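Local coordinates for putative pneumococcal surface protein (Streptococcus pneumoniae, PDB 4CNL) that binds choline through a chain of repeats and probably fastens this pneumococcal surface protein to the choline-bearing teichoic acids of the cell wall, at residues A[24-28]-A[29-33]; A[47-50]-A[51-55]; A[163-166]-A[167-170]; A[172-175]-A[176-180]. All blocks are in the same frame, centred on the assembly; numbering follows the deposited sequence.

Contact 1: residues A[24-28]-A[29-33]; sequences NAWQG and SYYLK. With CHT (choline ion), chain I; CHT (choline ion), chain D.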
loop_
_atom_site.group_PDB
_atom_site.type_symbol
_atom_site.label_atom_id
_atom_site.label_comp_id
_atom_site.label_asym_id
_atom_site.label_seq_id
_atom_site.Cartn_x
_atom_site.Cartn_y
_atom_site.Cartn_z
ATOM N N ASN A 24 20.107 -2.322 22.299
ATOM C CA ASN A 24 19.267 -1.253 21.742
ATOM C C ASN A 24 19.857 -0.606 20.504
ATOM O O ASN A 24 19.934 0.622 20.422
ATOM C CB ASN A 24 19.016 -0.154 22.778
ATOM C CG ASN A 24 18.408 -0.676 24.046
ATOM O OD1 ASN A 24 17.290 -1.184 24.043
ATOM N ND2 ASN A 24 19.137 -0.542 25.152
ATOM N N ALA A 25 20.273 -1.414 19.538
ATOM C CA ALA A 25 20.960 -0.874 18.375
ATOM C C ALA A 25 20.986 -1.853 17.228
ATOM O O ALA A 25 20.923 -3.073 17.414
ATOM C CB ALA A 25 22.387 -0.461 18.733
ATOM N N TRP A 26 21.107 -1.299 16.031
ATOM C CA TRP A 26 21.314 -2.092 14.840
ATOM C C TRP A 26 22.755 -2.561 14.714
ATOM O O TRP A 26 23.695 -1.850 15.084
ATOM C CB TRP A 26 20.936 -1.290 13.597
ATOM C CG TRP A 26 19.465 -1.041 13.523
ATOM C CD1 TRP A 26 18.788 0.019 14.048
ATOM C CD2 TRP A 26 18.477 -1.903 12.930
ATOM N NE1 TRP A 26 17.440 -0.117 13.800
ATOM C CE2 TRP A 26 17.224 -1.285 13.118
ATOM C CE3 TRP A 26 18.536 -3.121 12.240
ATOM C CZ2 TRP A 26 16.035 -1.849 12.645
ATOM C CZ3 TRP A 26 17.362 -3.685 11.780
ATOM C CH2 TRP A 26 16.125 -3.043 11.976
ATOM N N GLN A 27 22.907 -3.764 14.191
ATOM C CA GLN A 27 24.181 -4.253 13.691
ATOM C C GLN A 27 23.903 -4.853 12.322
ATOM O O GLN A 27 23.300 -5.923 12.205
ATOM C CB GLN A 27 24.815 -5.282 14.630
ATOM C CG GLN A 27 26.009 -5.992 14.011
ATOM C CD GLN A 27 27.125 -5.043 13.655
ATOM O OE1 GLN A 27 27.262 -3.975 14.255
ATOM N NE2 GLN A 27 27.940 -5.428 12.679
ATOM N N GLY A 28 24.311 -4.137 11.280
ATOM C CA GLY A 28 24.004 -4.568 9.930
ATOM C C GLY A 28 22.496 -4.645 9.778
ATOM O O GLY A 28 21.785 -3.699 10.119
ATOM N N SER A 29 22.014 -5.788 9.306
ATOM C CA SER A 29 20.591 -5.995 9.053
ATOM C C SER A 29 19.812 -6.456 10.287
ATOM O O SER A 29 18.603 -6.704 10.221
ATOM C CB SER A 29 20.414 -7.014 7.928
ATOM O OG SER A 29 21.059 -6.572 6.749
ATOM N N TYR A 30 20.509 -6.554 11.411
ATOM C CA TYR A 30 19.948 -7.131 12.632
ATOM C C TYR A 30 19.798 -6.106 13.734
ATOM O O TYR A 30 20.544 -5.123 13.801
ATOM C CB TYR A 30 20.840 -8.284 13.118
ATOM C CG TYR A 30 21.125 -9.268 12.013
ATOM C CD1 TYR A 30 20.239 -10.302 11.742
ATOM C CD2 TYR A 30 22.258 -9.136 11.217
ATOM C CE1 TYR A 30 20.479 -11.196 10.710
ATOM C CE2 TYR A 30 22.505 -10.028 10.182
ATOM C CZ TYR A 30 21.613 -11.057 9.941
ATOM O OH TYR A 30 21.853 -11.950 8.922
ATOM N N TYR A 31 18.832 -6.339 14.617
ATOM C CA TYR A 31 18.588 -5.414 15.711
ATOM C C TYR A 31 18.791 -6.094 17.061
ATOM O O TYR A 31 18.200 -7.141 17.316
ATOM C CB TYR A 31 17.159 -4.845 15.627
ATOM C CG TYR A 31 16.915 -3.817 16.693
ATOM C CD1 TYR A 31 17.396 -2.519 16.544
ATOM C CD2 TYR A 31 16.251 -4.148 17.875
ATOM C CE1 TYR A 31 17.211 -1.568 17.535
ATOM C CE2 TYR A 31 16.046 -3.197 18.872
ATOM C CZ TYR A 31 16.538 -1.909 18.694
ATOM O OH TYR A 31 16.372 -0.948 19.668
ATOM N N LEU A 32 19.617 -5.492 17.917
ATOM C CA LEU A 32 19.859 -6.019 19.259
ATOM C C LEU A 32 18.967 -5.300 20.264
ATOM O O LEU A 32 18.977 -4.067 20.362
ATOM C CB LEU A 32 21.334 -5.873 19.649
ATOM C CG LEU A 32 22.393 -6.711 18.914
ATOM C CD1 LEU A 32 21.981 -8.166 18.801
ATOM C CD2 LEU A 32 22.702 -6.126 17.525
ATOM N N LYS A 33 18.193 -6.076 21.012
ATOM C CA LYS A 33 17.204 -5.514 21.929
ATOM C C LYS A 33 17.831 -5.045 23.251
ATOM O O LYS A 33 19.050 -5.028 23.400
ATOM C CB LYS A 33 16.102 -6.546 22.173
ATOM C CG LYS A 33 15.368 -6.917 20.888
ATOM C CD LYS A 33 14.204 -7.886 21.121
ATOM C CE LYS A 33 14.696 -9.285 21.466
ATOM N NZ LYS A 33 13.572 -10.282 21.469
HETATM C C4 CHT I . 18.860 -0.094 6.622
HETATM C C5 CHT I . 18.690 0.780 7.861
HETATM C C6 CHT I . 19.504 -0.876 9.365
HETATM C C7 CHT I . 18.058 0.844 10.112
HETATM C C8 CHT I . 17.251 -0.876 8.727
HETATM O O6 CHT I . 20.243 -0.315 6.382
HETATM N N1 CHT I . 18.380 -0.033 9.020
HETATM C C4 CHT D . 21.624 -16.076 12.542
HETATM C C5 CHT D . 21.939 -14.721 13.172
HETATM C C6 CHT D . 23.331 -14.405 11.281
HETATM C C7 CHT D . 23.309 -12.822 13.021
HETATM C C8 CHT D . 24.285 -14.944 13.357
HETATM O O6 CHT D . 20.243 -16.122 12.200
HETATM N N1 CHT D . 23.220 -14.228 12.708
HETATM O O HOH W 1 15.588 -1.872 22.235
#
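Trp26 and Tyr31 face each other across a two-stranded hairpin as an antiparallel non-hydrogen-bonded pair, and the tight part of the contact lies between them. The CB of Tyr31 sits over the six-membered ring of Trp26, 4.0 Å from its centroid and almost on the ring normal. With CG of Tyr31 anti to the backbone N (chi1 -176°), the phenol ring swings along the indole and turns an edge to its five-membered ring, the planes at 66°. CD1 of Tyr31 comes within 3.6 Å of CE2 of Trp26. The other indole face receives the methyl groups of a choline ion, and Trp26 NE1 is hydrogen-bonded to Asp46, which helps to fix the rotation of the ring. On the reverse side of the ribbon CB of Gln27 rests on CD2 of Leu32 at 3.7 Å, while a methyl of a second choline sits over the centre of the Tyr30 ring.

Paired backbone bonds flank the Trp26-Tyr31 pair, among them Leu32 N to Ala25 O at 2.8 Å, and the strands reverse through a type II' turn from Gln27 to Tyr30. Packing is looser where the strands part. There Asn24 is exposed, and a water spans its OD1 (2.6 Å) and OH of Tyr31 (2.8 Å), bridging polar ends that make no direct hydrogen bond to each other. Asn24 and Ala25 both face Leu32 in a G1 beta bulge. Such a hairpin is consistent with the choline-binding repeat, in which short hairpins supply the aromatic rings of the choline sites.

Contact 2: residues A[47-50]-A[51-55]; sequences SSYQ and AWYYL. With CHT (choline ion), chain H; CHT (choline ion), chain I.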
loop_
_atom_site.group_PDB
_atom_site.type_symbol
_atom_site.label_atom_id
_atom_site.label_comp_id
_atom_site.label_asym_id
_atom_site.label_seq_id
_atom_site.Cartn_x
_atom_site.Cartn_y
_atom_site.Cartn_z
ATOM N N SER A 47 13.061 4.439 17.926
ATOM C CA SER A 47 12.731 5.834 18.201
ATOM C C SER A 47 13.652 6.781 17.441
ATOM O O SER A 47 13.289 7.928 17.179
ATOM C CB SER A 47 12.806 6.124 19.701
ATOM O OG SER A 47 11.794 5.432 20.408
ATOM N N SER A 48 14.835 6.295 17.074
ATOM C CA SER A 48 15.820 7.141 16.403
ATOM C C SER A 48 15.538 7.281 14.910
ATOM O O SER A 48 15.917 8.280 14.295
ATOM C CB SER A 48 17.236 6.599 16.624
ATOM O OG SER A 48 17.384 5.288 16.105
ATOM N N TYR A 49 14.877 6.280 14.329
ATOM C CA TYR A 49 14.462 6.346 12.929
ATOM C C TYR A 49 13.000 6.744 12.804
ATOM O O TYR A 49 12.503 6.926 11.693
ATOM C CB TYR A 49 14.679 5.002 12.224
ATOM C CG TYR A 49 16.119 4.695 11.884
ATOM C CD1 TYR A 49 16.666 5.091 10.671
ATOM C CD2 TYR A 49 16.928 4.003 12.770
ATOM C CE1 TYR A 49 17.982 4.809 10.354
ATOM C CE2 TYR A 49 18.247 3.719 12.465
ATOM C CZ TYR A 49 18.766 4.123 11.255
ATOM O OH TYR A 49 20.077 3.839 10.947
ATOM N N GLN A 50 12.328 6.868 13.947
ATOM C CA GLN A 50 10.900 7.154 14.012
ATOM C C GLN A 50 10.092 6.215 13.114
ATOM O O GLN A 50 9.287 6.666 12.302
ATOM C CB GLN A 50 10.622 8.614 13.632
ATOM C CG GLN A 50 11.008 9.626 14.698
ATOM C CD GLN A 50 12.378 10.236 14.473
ATOM O OE1 GLN A 50 13.321 9.555 14.071
ATOM N NE2 GLN A 50 12.492 11.536 14.728
ATOM N N ALA A 51 10.315 4.910 13.260
ATOM C CA ALA A 51 9.685 3.934 12.376
ATOM C C ALA A 51 9.622 2.536 12.973
ATOM O O ALA A 51 10.456 2.148 13.790
ATOM C CB ALA A 51 10.418 3.890 11.038
ATOM N N TRP A 52 8.612 1.785 12.560
ATOM C CA TRP A 52 8.527 0.370 12.852
ATOM C C TRP A 52 9.341 -0.443 11.849
ATOM O O TRP A 52 9.370 -0.130 10.654
ATOM C CB TRP A 52 7.078 -0.120 12.788
ATOM C CG TRP A 52 6.200 0.315 13.907
ATOM C CD1 TRP A 52 5.324 1.367 13.907
ATOM C CD2 TRP A 52 6.085 -0.306 15.193
ATOM N NE1 TRP A 52 4.680 1.439 15.120
ATOM C CE2 TRP A 52 5.128 0.423 15.924
ATOM C CE3 TRP A 52 6.701 -1.413 15.793
ATOM C CZ2 TRP A 52 4.770 0.085 17.228
ATOM C CZ3 TRP A 52 6.341 -1.747 17.088
ATOM C CH2 TRP A 52 5.389 -0.998 17.790
ATOM N N TYR A 53 9.953 -1.513 12.346
ATOM C CA TYR A 53 10.661 -2.489 11.516
ATOM C C TYR A 53 10.218 -3.888 11.891
ATOM O O TYR A 53 9.876 -4.134 13.045
ATOM C CB TYR A 53 12.175 -2.369 11.705
ATOM C CG TYR A 53 12.741 -1.042 11.275
ATOM C CD1 TYR A 53 12.721 0.060 12.134
ATOM C CD2 TYR A 53 13.294 -0.889 10.015
ATOM C CE1 TYR A 53 13.250 1.278 11.735
ATOM C CE2 TYR A 53 13.817 0.323 9.606
ATOM C CZ TYR A 53 13.790 1.399 10.466
ATOM O OH TYR A 53 14.317 2.604 10.055
ATOM N N TYR A 54 10.217 -4.798 10.921
ATOM C CA TYR A 54 9.941 -6.201 11.201
ATOM C C TYR A 54 11.184 -7.043 11.008
ATOM O O TYR A 54 11.731 -7.112 9.907
ATOM C CB TYR A 54 8.822 -6.750 10.317
ATOM C CG TYR A 54 8.451 -8.149 10.741
ATOM C CD1 TYR A 54 7.740 -8.364 11.915
ATOM C CD2 TYR A 54 8.858 -9.253 10.010
ATOM C CE1 TYR A 54 7.417 -9.639 12.334
ATOM C CE2 TYR A 54 8.540 -10.541 10.424
ATOM C CZ TYR A 54 7.817 -10.721 11.581
ATOM O OH TYR A 54 7.499 -11.988 12.000
ATOM N N LEU A 55 11.635 -7.683 12.085
ATOM C CA LEU A 55 12.745 -8.617 11.966
ATOM C C LEU A 55 12.219 -10.012 11.639
ATOM O O LEU A 55 11.366 -10.553 12.346
ATOM C CB LEU A 55 13.592 -8.630 13.244
ATOM C CG LEU A 55 14.353 -7.332 13.550
ATOM C CD1 LEU A 55 15.058 -6.757 12.297
ATOM C CD2 LEU A 55 13.451 -6.283 14.218
HETATM C C4 CHT H . 0.927 -4.526 14.942
HETATM C C5 CHT H . 1.099 -3.081 14.468
HETATM C C6 CHT H . 2.673 -1.474 13.747
HETATM C C7 CHT H . 3.349 -3.252 15.130
HETATM C C8 CHT H . 2.761 -3.659 12.887
HETATM O O6 CHT H . -0.450 -4.808 15.164
HETATM N N1 CHT H . 2.473 -2.868 14.054
HETATM C C4 CHT I . 18.860 -0.094 6.622
HETATM C C5 CHT I . 18.690 0.780 7.861
HETATM C C6 CHT I . 19.504 -0.876 9.365
HETATM C C7 CHT I . 18.058 0.844 10.112
HETATM C C8 CHT I . 17.251 -0.876 8.727
HETATM O O6 CHT I . 20.243 -0.315 6.382
HETATM N N1 CHT I . 18.380 -0.033 9.020
#
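An aromatic cage for a choline ion is the setting in which Tyr49 and Tyr53 meet, the first in the loop 47-50 and the second on strand 51-55. Their side chains cross at about a right angle. Tyr53 turns its edge toward the face of Tyr49 in an offset edge-to-face pair, the planes 80° apart and the centroids separated by 6.0 Å. The touching is done by the phenol end of Tyr53: its OH lies 3.3 Å from CB of Tyr49, at the root of that ring and not over its middle. The far end of the Tyr49 ring is thereby left to the ligand, and methyl C7 of the choline stands 3.5 Å from CZ of Tyr49, over one face. Tyr53 adds a second wall, with CE2 at 3.7 Å from methyl C8 of the same ion. With CG of Tyr49 anti to its carbonyl carbon (chi1 -75°), its ring reaches the choline from the loop, while that of Tyr53 comes from the strand.

Gln50 and Ala51 both face Asp46 in a G1 beta bulge, where the loop passes into the strand. The next residue, Trp52, serves another site, its CE2 being 3.8 Å from methyl C6 of a different choline. Trp26 of the preceding hairpin and Tyr61 complete much of the aromatic lining around the first ion, an aromatic cage of the kind by which choline-binding modules hold a quaternary ammonium, probably with cation-pi attraction.

Contact 3: residues A[163-166]-A[167-170]; sequences WVDG and GRYY. With CHT (choline ion), chain E.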
loop_
_atom_site.group_PDB
_atom_site.type_symbol
_atom_site.label_atom_id
_atom_site.label_comp_id
_atom_site.label_asym_id
_atom_site.label_seq_id
_atom_site.Cartn_x
_atom_site.Cartn_y
_atom_site.Cartn_z
ATOM N N TRP A 163 -29.967 12.436 -20.038
ATOM C CA TRP A 163 -29.263 13.358 -20.910
ATOM C C TRP A 163 -28.054 13.913 -20.172
ATOM O O TRP A 163 -28.160 14.330 -19.019
ATOM C CB TRP A 163 -30.199 14.479 -21.355
ATOM C CG TRP A 163 -31.231 13.979 -22.304
ATOM C CD1 TRP A 163 -32.441 13.428 -21.988
ATOM C CD2 TRP A 163 -31.134 13.949 -23.727
ATOM N NE1 TRP A 163 -33.108 13.064 -23.136
ATOM C CE2 TRP A 163 -32.324 13.371 -24.217
ATOM C CE3 TRP A 163 -30.154 14.350 -24.639
ATOM C CZ2 TRP A 163 -32.559 13.193 -25.577
ATOM C CZ3 TRP A 163 -30.395 14.178 -25.991
ATOM C CH2 TRP A 163 -31.579 13.601 -26.444
ATOM N N VAL A 164 -26.904 13.902 -20.831
ATOM C CA VAL A 164 -25.645 14.274 -20.190
ATOM C C VAL A 164 -24.823 15.233 -21.033
ATOM O O VAL A 164 -25.102 15.424 -22.222
ATOM C CB VAL A 164 -24.758 13.039 -19.911
ATOM C CG1 VAL A 164 -25.493 12.012 -19.044
ATOM C CG2 VAL A 164 -24.294 12.412 -21.215
ATOM N N ASP A 165 -23.793 15.804 -20.406
ATOM C CA ASP A 165 -22.785 16.624 -21.079
ATOM C C ASP A 165 -23.435 17.860 -21.693
ATOM O O ASP A 165 -23.526 17.987 -22.916
ATOM C CB ASP A 165 -22.052 15.799 -22.141
ATOM C CG ASP A 165 -20.835 16.499 -22.689
ATOM O OD1 ASP A 165 -20.478 17.578 -22.168
ATOM O OD2 ASP A 165 -20.224 15.959 -23.637
ATOM N N GLY A 166 -23.889 18.764 -20.828
ATOM C CA GLY A 166 -24.586 19.962 -21.262
ATOM C C GLY A 166 -25.923 19.620 -21.878
ATOM O O GLY A 166 -26.418 20.344 -22.745
ATOM N N GLY A 167 -26.494 18.496 -21.447
ATOM C CA GLY A 167 -27.769 18.026 -21.960
ATOM C C GLY A 167 -27.795 17.716 -23.450
ATOM O O GLY A 167 -28.859 17.781 -24.076
ATOM N N ARG A 168 -26.639 17.380 -24.022
ATOM C CA ARG A 168 -26.530 17.186 -25.468
ATOM C C ARG A 168 -26.655 15.733 -25.922
ATOM O O ARG A 168 -27.027 15.472 -27.069
ATOM C CB ARG A 168 -25.202 17.758 -25.974
ATOM C CG ARG A 168 -25.152 19.274 -25.906
ATOM C CD ARG A 168 -23.784 19.793 -26.261
ATOM N NE ARG A 168 -22.802 19.445 -25.221
ATOM C CZ ARG A 168 -21.508 19.738 -25.300
ATOM N NH1 ARG A 168 -21.050 20.369 -26.369
ATOM N NH2 ARG A 168 -20.674 19.400 -24.319
ATOM N N TYR A 169 -26.336 14.792 -25.034
ATOM C CA TYR A 169 -26.240 13.386 -25.416
ATOM C C TYR A 169 -27.119 12.522 -24.538
ATOM O O TYR A 169 -27.149 12.705 -23.317
ATOM C CB TYR A 169 -24.798 12.890 -25.305
ATOM C CG TYR A 169 -23.824 13.570 -26.224
ATOM C CD1 TYR A 169 -23.617 13.091 -27.512
ATOM C CD2 TYR A 169 -23.103 14.680 -25.810
ATOM C CE1 TYR A 169 -22.724 13.702 -28.367
ATOM C CE2 TYR A 169 -22.201 15.299 -26.661
ATOM C CZ TYR A 169 -22.019 14.802 -27.938
ATOM O OH TYR A 169 -21.133 15.400 -28.808
ATOM N N TYR A 170 -27.822 11.576 -25.147
ATOM C CA TYR A 170 -28.660 10.656 -24.390
ATOM C C TYR A 170 -27.960 9.316 -24.216
ATOM O O TYR A 170 -27.586 8.654 -25.198
ATOM C CB TYR A 170 -30.021 10.451 -25.076
ATOM C CG TYR A 170 -30.827 9.375 -24.385
ATOM C CD1 TYR A 170 -31.523 9.653 -23.209
ATOM C CD2 TYR A 170 -30.861 8.078 -24.886
ATOM C CE1 TYR A 170 -32.245 8.654 -22.555
ATOM C CE2 TYR A 170 -31.575 7.079 -24.239
ATOM C CZ TYR A 170 -32.258 7.379 -23.073
ATOM O OH TYR A 170 -32.967 6.380 -22.430
HETATM C C4 CHT E . -18.907 12.777 -27.290
HETATM C C5 CHT E . -18.302 11.410 -27.001
HETATM C C6 CHT E . -18.840 9.119 -26.963
HETATM C C7 CHT E . -20.546 10.747 -27.075
HETATM C C8 CHT E . -19.133 10.383 -28.929
HETATM O O6 CHT E . -17.999 13.765 -26.825
HETATM N N1 CHT E . -19.210 10.406 -27.492
#
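Trp163 and Tyr170 lie across from one another in the last beta hairpin of the chain, whose strands reverse through a type I' turn from Asp165 to Arg168, with Gly166 and Gly167 at the bend. The two side chains cross at about a right angle. CB of Tyr170 stands 3.6 Å above the centroid of the Trp163 six-membered ring, only 4° off its normal, in a close CH-pi contact. The phenol ring beyond it runs out past the indole nitrogen, its plane at 55° to that of Trp163, and its hydroxyl is hydrogen-bonded to Asn161.

On the other face of the ribbon Val164 crosses Tyr169 at about a right angle, CG2 to CB 4.1 Å. Tyr169 also lies alongside Asp165, pointing the same way, with the carboxylate and ring planes only 21° apart. One face of Tyr169 is turned to methyl C7 of a choline ion, and OH of Tyr169 is 3.8 Å from the choline C4. Asp165 OD2 is held by Trp146 NE1, another residue of that choline site. Arg168 and Tyr169 both face Val164 in a classic beta bulge.

Arg168 bends back at chi3 and grips Asp165 side-on with two nitrogens. NE meets the backbone O of Asp165 at 2.8 Å, nearly straight and in the guanidinium plane. NH2 completes a salt bridge, reaching OD1 of Asp165 at 2.8 Å from above the carboxylate plane.

Contact 4: residues A[172-175]-A[176-180]; sequences GADG and VWKEV. With CHT (choline ion), chain E.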
loop_
_atom_site.group_PDB
_atom_site.type_symbol
_atom_site.label_atom_id
_atom_site.label_comp_id
_atom_site.label_asym_id
_atom_site.label_seq_id
_atom_site.Cartn_x
_atom_site.Cartn_y
_atom_site.Cartn_z
ATOM N N GLY A 172 -28.545 5.467 -22.866
ATOM C CA GLY A 172 -29.602 4.531 -22.514
ATOM C C GLY A 172 -29.405 3.925 -21.140
ATOM O O GLY A 172 -28.431 4.243 -20.447
ATOM N N ALA A 173 -30.332 3.061 -20.727
ATOM C CA ALA A 173 -30.238 2.456 -19.398
ATOM C C ALA A 173 -28.938 1.678 -19.198
ATOM O O ALA A 173 -28.455 1.574 -18.069
ATOM C CB ALA A 173 -31.427 1.553 -19.147
ATOM N N ASP A 174 -28.365 1.133 -20.273
ATOM C CA ASP A 174 -27.108 0.393 -20.161
ATOM C C ASP A 174 -25.872 1.311 -20.053
ATOM O O ASP A 174 -24.750 0.830 -19.875
ATOM C CB ASP A 174 -26.947 -0.589 -21.335
ATOM C CG ASP A 174 -26.929 0.094 -22.696
ATOM O OD1 ASP A 174 -26.975 1.339 -22.759
ATOM O OD2 ASP A 174 -26.869 -0.631 -23.720
ATOM N N GLY A 175 -26.087 2.622 -20.133
ATOM C CA GLY A 175 -25.009 3.590 -20.008
ATOM C C GLY A 175 -24.394 4.008 -21.330
ATOM O O GLY A 175 -23.589 4.937 -21.380
ATOM N N VAL A 176 -24.794 3.351 -22.409
ATOM C CA VAL A 176 -24.135 3.571 -23.699
ATOM C C VAL A 176 -24.771 4.692 -24.511
ATOM O O VAL A 176 -25.988 4.705 -24.715
ATOM C CB VAL A 176 -24.155 2.285 -24.559
ATOM C CG1 VAL A 176 -23.533 2.549 -25.930
ATOM C CG2 VAL A 176 -23.429 1.163 -23.846
ATOM N N TRP A 177 -23.955 5.638 -24.973
ATOM C CA TRP A 177 -24.413 6.543 -26.020
ATOM C C TRP A 177 -24.368 5.777 -27.337
ATOM O O TRP A 177 -23.291 5.424 -27.823
ATOM C CB TRP A 177 -23.551 7.801 -26.102
ATOM C CG TRP A 177 -24.019 8.723 -27.187
ATOM C CD1 TRP A 177 -25.180 9.431 -27.212
ATOM C CD2 TRP A 177 -23.345 9.005 -28.419
ATOM N NE1 TRP A 177 -25.267 10.159 -28.384
ATOM C CE2 TRP A 177 -24.155 9.906 -29.144
ATOM C CE3 TRP A 177 -22.142 8.577 -28.984
ATOM C CZ2 TRP A 177 -23.790 10.396 -30.396
ATOM C CZ3 TRP A 177 -21.786 9.064 -30.231
ATOM C CH2 TRP A 177 -22.605 9.963 -30.919
ATOM N N LYS A 178 -25.532 5.496 -27.907
ATOM C CA LYS A 178 -25.565 4.701 -29.128
ATOM C C LYS A 178 -25.385 5.633 -30.318
ATOM O O LYS A 178 -26.242 6.470 -30.602
ATOM C CB LYS A 178 -26.859 3.886 -29.213
ATOM C CG LYS A 178 -26.928 2.799 -28.117
ATOM C CD LYS A 178 -27.892 1.674 -28.454
ATOM C CE LYS A 178 -28.142 0.764 -27.252
ATOM N NZ LYS A 178 -26.905 0.104 -26.726
ATOM N N GLU A 179 -24.240 5.494 -30.984
ATOM C CA GLU A 179 -23.860 6.379 -32.079
ATOM C C GLU A 179 -24.593 6.048 -33.374
ATOM O O GLU A 179 -24.298 5.045 -34.026
ATOM C CB GLU A 179 -22.355 6.313 -32.314
ATOM C CG GLU A 179 -21.882 7.240 -33.419
ATOM C CD GLU A 179 -20.400 7.537 -33.332
ATOM O OE1 GLU A 179 -19.649 6.683 -32.812
ATOM O OE2 GLU A 179 -19.989 8.631 -33.773
ATOM N N VAL A 180 -25.564 6.885 -33.729
ATOM C CA VAL A 180 -26.247 6.775 -35.008
ATOM C C VAL A 180 -26.153 8.120 -35.710
ATOM O O VAL A 180 -26.850 9.068 -35.343
ATOM C CB VAL A 180 -27.733 6.364 -34.848
ATOM C CG1 VAL A 180 -28.432 6.304 -36.207
ATOM C CG2 VAL A 180 -27.850 5.027 -34.110
HETATM C C4 CHT E . -18.907 12.777 -27.290
HETATM C C5 CHT E . -18.302 11.410 -27.001
HETATM C C6 CHT E . -18.840 9.119 -26.963
HETATM C C7 CHT E . -20.546 10.747 -27.075
HETATM C C8 CHT E . -19.133 10.383 -28.929
HETATM O O6 CHT E . -17.999 13.765 -26.825
HETATM N N1 CHT E . -19.210 10.406 -27.492
HETATM O O HOH W 2 -27.762 2.724 -24.823
#
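Asp174 and Val176 meet through a bond from side chain to backbone: Val176 N donates to OD1 of Asp174 at 3.0 Å, reaching the oxygen from above the carboxylate plane. The carboxylate can fold over this N-H because CG of Asp174 lies between the backbone N and the carbonyl carbon (chi1 60°). OD1 accepts a second hydrogen bond, from a water at 2.6 Å, and the same water donates to the backbone O of Val176 at 2.7 Å. OD2 accepts from Lys178 NZ at 3.1 Å on its syn lone pair, in a salt bridge that the lysine reaches by a bend at chi4. Both carboxylate oxygens are thus engaged by donors, an environment that would probably stabilise the charged form.

Asp174 belongs to a type I beta turn from Gly172 to Gly175, in the loop after strand 169-171, closed by Gly175 N donating to Gly172 O at 2.9 Å. Gly172 N in turn donates to Val176 O at 3.2 Å, so that carbonyl accepts from both the glycine and the water.

Past the turn, Trp177 lies over choline methyl groups with one indole face, CZ3 of Trp177 being 3.2 Å from C8 of the choline. Its opposite face rests against CA of Glu179.

The four contacts form two neighbouring pairs toward opposite ends of an elongated chain. Contacts 1 and 2 have centres 11 Å apart and share one choline ion: Trp26 of the first packs on Tyr53 of the second, CZ2 to CG 3.7 Å. Contacts 3 and 4 repeat this relation at the far end, again with centres 11 Å apart and a common choline, Tyr169 CD1 lying 3.5 Å from Trp177 NE1. Between the pairs there is no touch, the nearest atoms of contacts 2 and 4 being about 45 Å apart. Each shared choline site is therefore assembled from successive pieces of the chain, while Tyr30 and Trp52 extend the first pair to two further choline ions.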